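Local coordinates for protein Cfl (Pectobacterium brasiliense, PDB 7A9J) that probably activates carboxylic acids with ATP for ligation, and binds an indenone-type carboxylic acid in its pocket, at residues A[58-71]-A[166-179]. The protein carries 1 engineered substitution. Sequence-based numbering, arbitrary orientation.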
loop_
_atom_site.group_PDB
_atom_site.type_symbol
_atom_site.label_atom_id
_atom_site.label_comp_id
_atom_site.label_asym_id
_atom_site.label_seq_id
_atom_site.Cartn_x
_atom_site.Cartn_y
_atom_site.Cartn_z
ATOM N N GLN A 58 -3.018 -10.590 25.763
ATOM C CA GLN A 58 -3.068 -10.304 27.192
ATOM C C GLN A 58 -1.740 -10.597 27.873
ATOM O O GLN A 58 -1.308 -9.797 28.719
ATOM C CB GLN A 58 -4.215 -11.075 27.875
ATOM C CG GLN A 58 -5.573 -10.524 27.380
ATOM C CD GLN A 58 -6.751 -11.348 27.944
ATOM O OE1 GLN A 58 -6.579 -12.451 28.458
ATOM N NE2 GLN A 58 -7.936 -10.804 27.822
ATOM N N ARG A 59 -1.092 -11.749 27.546
ATOM C CA ARG A 59 0.204 -12.070 28.152
ATOM C C ARG A 59 1.265 -11.018 27.778
ATOM O O ARG A 59 2.061 -10.593 28.655
ATOM C CB ARG A 59 0.668 -13.469 27.743
ATOM C CG ARG A 59 -0.076 -14.609 28.450
ATOM C CD ARG A 59 0.669 -15.932 28.283
ATOM N NE ARG A 59 0.106 -16.896 29.237
ATOM C CZ ARG A 59 0.778 -17.576 30.150
ATOM N NH1 ARG A 59 0.111 -18.414 30.931
ATOM N NH2 ARG A 59 2.097 -17.455 30.277
ATOM N N ILE A 60 1.256 -10.569 26.519
ATOM C CA ILE A 60 2.235 -9.564 26.099
ATOM C C ILE A 60 1.998 -8.272 26.872
ATOM O O ILE A 60 2.931 -7.694 27.446
ATOM C CB ILE A 60 2.203 -9.316 24.577
ATOM C CG1 ILE A 60 2.586 -10.571 23.770
ATOM C CG2 ILE A 60 3.205 -8.169 24.241
ATOM C CD1 ILE A 60 2.026 -10.520 22.280
ATOM N N ALA A 61 0.735 -7.851 26.970
ATOM C CA ALA A 61 0.404 -6.673 27.773
ATOM C C ALA A 61 0.912 -6.793 29.202
ATOM O O ALA A 61 1.459 -5.826 29.758
ATOM C CB ALA A 61 -1.101 -6.424 27.777
ATOM N N THR A 62 0.746 -7.969 29.829
ATOM C CA THR A 62 1.238 -8.101 31.186
ATOM C C THR A 62 2.759 -8.030 31.231
ATOM O O THR A 62 3.321 -7.411 32.144
ATOM C CB THR A 62 0.713 -9.403 31.798
ATOM O OG1 THR A 62 -0.718 -9.294 31.921
ATOM C CG2 THR A 62 1.311 -9.641 33.187
ATOM N N GLY A 63 3.435 -8.646 30.254
ATOM C CA GLY A 63 4.890 -8.598 30.233
ATOM C C GLY A 63 5.429 -7.186 30.060
ATOM O O GLY A 63 6.376 -6.777 30.764
ATOM N N LEU A 64 4.804 -6.416 29.172
ATOM C CA LEU A 64 5.171 -5.017 28.965
ATOM C C LEU A 64 5.013 -4.242 30.257
ATOM O O LEU A 64 5.929 -3.541 30.700
ATOM C CB LEU A 64 4.291 -4.391 27.874
ATOM C CG LEU A 64 4.504 -4.876 26.455
ATOM C CD1 LEU A 64 3.397 -4.297 25.561
ATOM C CD2 LEU A 64 5.885 -4.330 26.054
ATOM N N LYS A 65 3.851 -4.373 30.896
ATOM C CA LYS A 65 3.648 -3.604 32.120
ATOM C C LYS A 65 4.563 -4.097 33.224
ATOM O O LYS A 65 5.073 -3.283 34.013
ATOM C CB LYS A 65 2.167 -3.645 32.530
ATOM C CG LYS A 65 1.319 -2.811 31.531
ATOM C CD LYS A 65 0.009 -2.218 32.106
ATOM C CE LYS A 65 -1.175 -3.151 31.929
ATOM N NZ LYS A 65 -2.305 -2.759 32.844
ATOM N N SER A 66 4.819 -5.408 33.282
ATOM C CA SER A 66 5.731 -5.910 34.312
ATOM C C SER A 66 7.152 -5.400 34.119
ATOM O O SER A 66 7.911 -5.296 35.095
ATOM C CB SER A 66 5.719 -7.422 34.330
ATOM O OG SER A 66 4.516 -7.830 34.944
ATOM N N ALA A 67 7.518 -5.097 32.876
ATOM C CA ALA A 67 8.799 -4.511 32.525
ATOM C C ALA A 67 8.768 -2.998 32.567
ATOM O O ALA A 67 9.661 -2.362 32.010
ATOM C CB ALA A 67 9.233 -4.974 31.134
ATOM N N ASN A 68 7.750 -2.411 33.194
ATOM C CA ASN A 68 7.680 -0.985 33.478
ATOM C C ASN A 68 7.367 -0.153 32.230
ATOM O O ASN A 68 7.620 1.059 32.208
ATOM C CB ASN A 68 8.971 -0.488 34.139
ATOM C CG ASN A 68 8.784 0.831 34.835
ATOM O OD1 ASN A 68 7.675 1.148 35.274
ATOM N ND2 ASN A 68 9.852 1.630 34.916
ATOM N N ILE A 69 6.841 -0.780 31.183
ATOM C CA ILE A 69 6.259 -0.044 30.063
ATOM C C ILE A 69 4.901 0.499 30.501
ATOM O O ILE A 69 4.123 -0.191 31.182
ATOM C CB ILE A 69 6.145 -0.936 28.822
ATOM C CG1 ILE A 69 7.547 -1.417 28.428
ATOM C CG2 ILE A 69 5.578 -0.148 27.674
ATOM C CD1 ILE A 69 8.611 -0.316 28.425
ATOM N N LYS A 70 4.654 1.770 30.195
ATOM C CA LYS A 70 3.495 2.504 30.686
ATOM C C LYS A 70 2.789 3.120 29.496
ATOM O O LYS A 70 3.380 3.251 28.430
ATOM C CB LYS A 70 3.887 3.628 31.659
ATOM C CG LYS A 70 4.836 3.187 32.766
ATOM C CD LYS A 70 4.979 4.249 33.852
ATOM C CE LYS A 70 5.791 3.719 35.045
ATOM N NZ LYS A 70 5.218 2.455 35.617
ATOM N N LYS A 71 1.514 3.470 29.684
ATOM C CA LYS A 71 0.782 4.258 28.689
ATOM C C LYS A 71 1.625 5.459 28.272
ATOM O O LYS A 71 2.145 6.174 29.128
ATOM C CB LYS A 71 -0.551 4.730 29.296
ATOM C CG LYS A 71 -1.353 5.617 28.358
ATOM C CD LYS A 71 -2.833 5.641 28.726
ATOM C CE LYS A 71 -3.098 6.622 29.810
ATOM N NZ LYS A 71 -4.529 7.091 29.800
ATOM N N ILE A 166 8.572 -11.944 27.707
ATOM C CA ILE A 166 7.451 -11.021 27.745
ATOM C C ILE A 166 6.124 -11.752 27.858
ATOM O O ILE A 166 5.108 -11.106 28.149
ATOM C CB ILE A 166 7.466 -10.097 26.498
ATOM C CG1 ILE A 166 6.883 -8.722 26.803
ATOM C CG2 ILE A 166 6.651 -10.693 25.322
ATOM C CD1 ILE A 166 7.022 -7.778 25.595
ATOM N N ILE A 167 6.072 -13.047 27.542
ATOM C CA ILE A 167 4.823 -13.797 27.703
ATOM C C ILE A 167 4.898 -14.860 28.803
ATOM O O ILE A 167 4.062 -15.760 28.836
ATOM C CB ILE A 167 4.391 -14.444 26.379
ATOM C CG1 ILE A 167 5.560 -15.300 25.826
ATOM C CG2 ILE A 167 3.909 -13.347 25.390
ATOM C CD1 ILE A 167 5.189 -16.091 24.595
ATOM N N SER A 168 5.919 -14.831 29.652
ATOM C CA SER A 168 6.070 -15.911 30.622
ATOM C C SER A 168 5.088 -15.779 31.780
ATOM O O SER A 168 4.776 -16.783 32.413
ATOM C CB SER A 168 7.515 -15.961 31.105
ATOM O OG SER A 168 7.842 -14.768 31.786
ATOM N N GLN A 169 4.556 -14.577 32.047
ATOM C CA GLN A 169 3.673 -14.517 33.210
ATOM C C GLN A 169 2.216 -14.533 32.781
ATOM O O GLN A 169 1.854 -13.913 31.783
ATOM C CB GLN A 169 3.932 -13.258 34.043
ATOM C CG GLN A 169 5.273 -13.274 34.744
ATOM C CD GLN A 169 5.433 -14.453 35.738
ATOM O OE1 GLN A 169 6.129 -15.435 35.451
ATOM N NE2 GLN A 169 4.804 -14.342 36.916
ATOM N N PRO A 170 1.329 -15.189 33.536
ATOM C CA PRO A 170 -0.078 -15.187 33.146
ATOM C C PRO A 170 -0.612 -13.763 33.198
ATOM O O PRO A 170 -0.088 -12.908 33.920
ATOM C CB PRO A 170 -0.761 -16.078 34.206
ATOM C CG PRO A 170 0.309 -16.841 34.825
ATOM C CD PRO A 170 1.573 -16.012 34.730
ATOM N N TYR A 171 -1.680 -13.545 32.448
ATOM C CA TYR A 171 -2.390 -12.271 32.452
ATOM C C TYR A 171 -2.780 -11.890 33.870
ATOM O O TYR A 171 -3.243 -12.738 34.664
ATOM C CB TYR A 171 -3.627 -12.392 31.586
ATOM C CG TYR A 171 -4.492 -11.161 31.466
ATOM C CD1 TYR A 171 -3.925 -9.914 31.209
ATOM C CD2 TYR A 171 -5.896 -11.243 31.570
ATOM C CE1 TYR A 171 -4.707 -8.763 31.068
ATOM C CE2 TYR A 171 -6.695 -10.092 31.437
ATOM C CZ TYR A 171 -6.078 -8.854 31.169
ATOM O OH TYR A 171 -6.802 -7.703 30.999
ATOM N N ASP A 172 -2.563 -10.621 34.217
ATOM C CA ASP A 172 -2.748 -10.199 35.610
ATOM C C ASP A 172 -4.049 -9.452 35.837
ATOM O O ASP A 172 -4.281 -8.980 36.957
ATOM C CB ASP A 172 -1.570 -9.349 36.103
ATOM C CG ASP A 172 -1.437 -8.004 35.387
ATOM O OD1 ASP A 172 -2.299 -7.611 34.574
ATOM O OD2 ASP A 172 -0.423 -7.327 35.647
ATOM N N TYR A 173 -4.892 -9.351 34.802
ATOM C CA TYR A 173 -6.226 -8.738 34.842
ATOM C C TYR A 173 -6.194 -7.272 35.267
ATOM O O TYR A 173 -7.224 -6.725 35.670
ATOM C CB TYR A 173 -7.191 -9.539 35.743
ATOM C CG TYR A 173 -7.359 -10.955 35.243
ATOM C CD1 TYR A 173 -8.296 -11.265 34.255
ATOM C CD2 TYR A 173 -6.518 -11.963 35.693
ATOM C CE1 TYR A 173 -8.412 -12.568 33.762
ATOM C CE2 TYR A 173 -6.628 -13.257 35.220
ATOM C CZ TYR A 173 -7.568 -13.551 34.253
ATOM O OH TYR A 173 -7.656 -14.845 33.804
ATOM N N SER A 174 -5.043 -6.606 35.162
ATOM C CA SER A 174 -4.974 -5.205 35.552
ATOM C C SER A 174 -5.758 -4.351 34.558
ATOM O O SER A 174 -5.887 -4.688 33.377
ATOM C CB SER A 174 -3.514 -4.731 35.629
ATOM O OG SER A 174 -2.821 -4.979 34.414
ATOM N N GLU A 175 -6.298 -3.244 35.051
ATOM C CA GLU A 175 -7.084 -2.378 34.191
ATOM C C GLU A 175 -6.168 -1.508 33.350
ATOM O O GLU A 175 -5.017 -1.251 33.712
ATOM C CB GLU A 175 -8.011 -1.466 35.013
ATOM C CG GLU A 175 -9.460 -1.967 35.209
ATOM C CD GLU A 175 -9.696 -2.670 36.531
ATOM O OE1 GLU A 175 -10.136 -3.844 36.506
ATOM O OE2 GLU A 175 -9.465 -2.053 37.599
ATOM N N ASP A 176 -6.724 -1.008 32.264
ATOM C CA ASP A 176 -6.117 0.029 31.414
ATOM C C ASP A 176 -7.158 1.102 31.121
ATOM O O ASP A 176 -8.319 0.787 30.854
ATOM C CB ASP A 176 -5.593 -0.540 30.087
ATOM C CG ASP A 176 -4.512 -1.593 30.298
ATOM O OD1 ASP A 176 -3.395 -1.213 30.732
ATOM O OD2 ASP A 176 -4.810 -2.795 30.083
ATOM N N ASN A 177 -6.762 2.370 31.203
ATOM C CA ASN A 177 -7.670 3.469 30.874
ATOM C C ASN A 177 -7.166 4.135 29.599
ATOM O O ASN A 177 -6.211 4.921 29.632
ATOM C CB ASN A 177 -7.773 4.445 32.026
ATOM C CG ASN A 177 -8.349 3.788 33.240
ATOM O OD1 ASN A 177 -9.418 3.170 33.163
ATOM N ND2 ASN A 177 -7.618 3.834 34.345
ATOM N N ILE A 178 -7.794 3.785 28.485
ATOM C CA ILE A 178 -7.391 4.232 27.138
ATOM C C ILE A 178 -8.467 5.185 26.643
ATOM O O ILE A 178 -9.652 4.858 26.717
ATOM C CB ILE A 178 -7.246 3.057 26.147
ATOM C CG1 ILE A 178 -6.294 1.959 26.644
ATOM C CG2 ILE A 178 -6.812 3.550 24.763
ATOM C CD1 ILE A 178 -4.972 2.423 27.086
ATOM N N TYR A 179 -8.066 6.369 26.147
ATOM C CA TYR A 179 -9.002 7.391 25.689
ATOM C C TYR A 179 -8.747 7.671 24.220
ATOM O O TYR A 179 -7.630 7.498 23.745
ATOM C CB TYR A 179 -8.857 8.693 26.488
ATOM C CG TYR A 179 -9.126 8.463 27.945
ATOM C CD1 TYR A 179 -10.417 8.430 28.411
ATOM C CD2 TYR A 179 -8.084 8.203 28.845
ATOM C CE1 TYR A 179 -10.684 8.177 29.758
ATOM C CE2 TYR A 179 -8.347 7.954 30.167
ATOM C CZ TYR A 179 -9.649 7.944 30.614
ATOM O OH TYR A 179 -9.921 7.701 31.938
HETATM O O HOH W 1 3.556 -12.340 30.503
HETATM O O HOH W 2 -1.782 -6.702 31.996
HETATM O O HOH W 3 -4.106 -5.024 31.307
#
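Gln58 lies over one face of the Tyr171 ring. Its CB makes a CH-pi contact, 3.8 Å from the ring centroid, and its amide stacks on the same ring with the planes 17° apart. The Tyr171 hydroxyl is hydrogen-bonded to Lys94 NZ. Arg59 stretches along the loop 167-170. Its NH2 gives a nearly straight hydrogen bond (163°) to Ile167 O at 3.0 Å, in the guanidinium plane, while Pro170 CA sits over the guanidinium face. Ile60 CG1 packs tightly on Ile167 CG2, at 3.5 Å. The Thr62 side chain is turned (chi1 -66°) with OG1 at the edge of the Tyr171 ring and CG2 against Pro170 O. OG1 accepts the backbone N-H of Asp172 at 3.2 Å. A water also links Thr62 OG1 to Asp172 OD1. Gly63 lets the chains come close: its CA is 3.3 Å from Ile166 O in a CA-H...O contact. Leu64 CD2 touches Ile166 CD1. The Lys65 chain bends at chi3. Its NZ donates to Ser174 OG (2.8 Å) and forms a salt bridge with Asp176 OD1 (2.8 Å), which it approaches from above the carboxylate plane. Ser174 is itself fixed by the Asx turn of Asp172. After the Schellman motif that ends the helix, Lys71 NZ donates a hydrogen bond to Asn177 O and forms a salt bridge with Glu182. This is surface packing within the AMP-binding region: the loop from helix 163-166 to strand 183-188 wraps the end of helix 50-66. Ile60 also packs on helix 83-95, and Leu64 on strands 74-78 and 145-148 of the five-stranded parallel sheet.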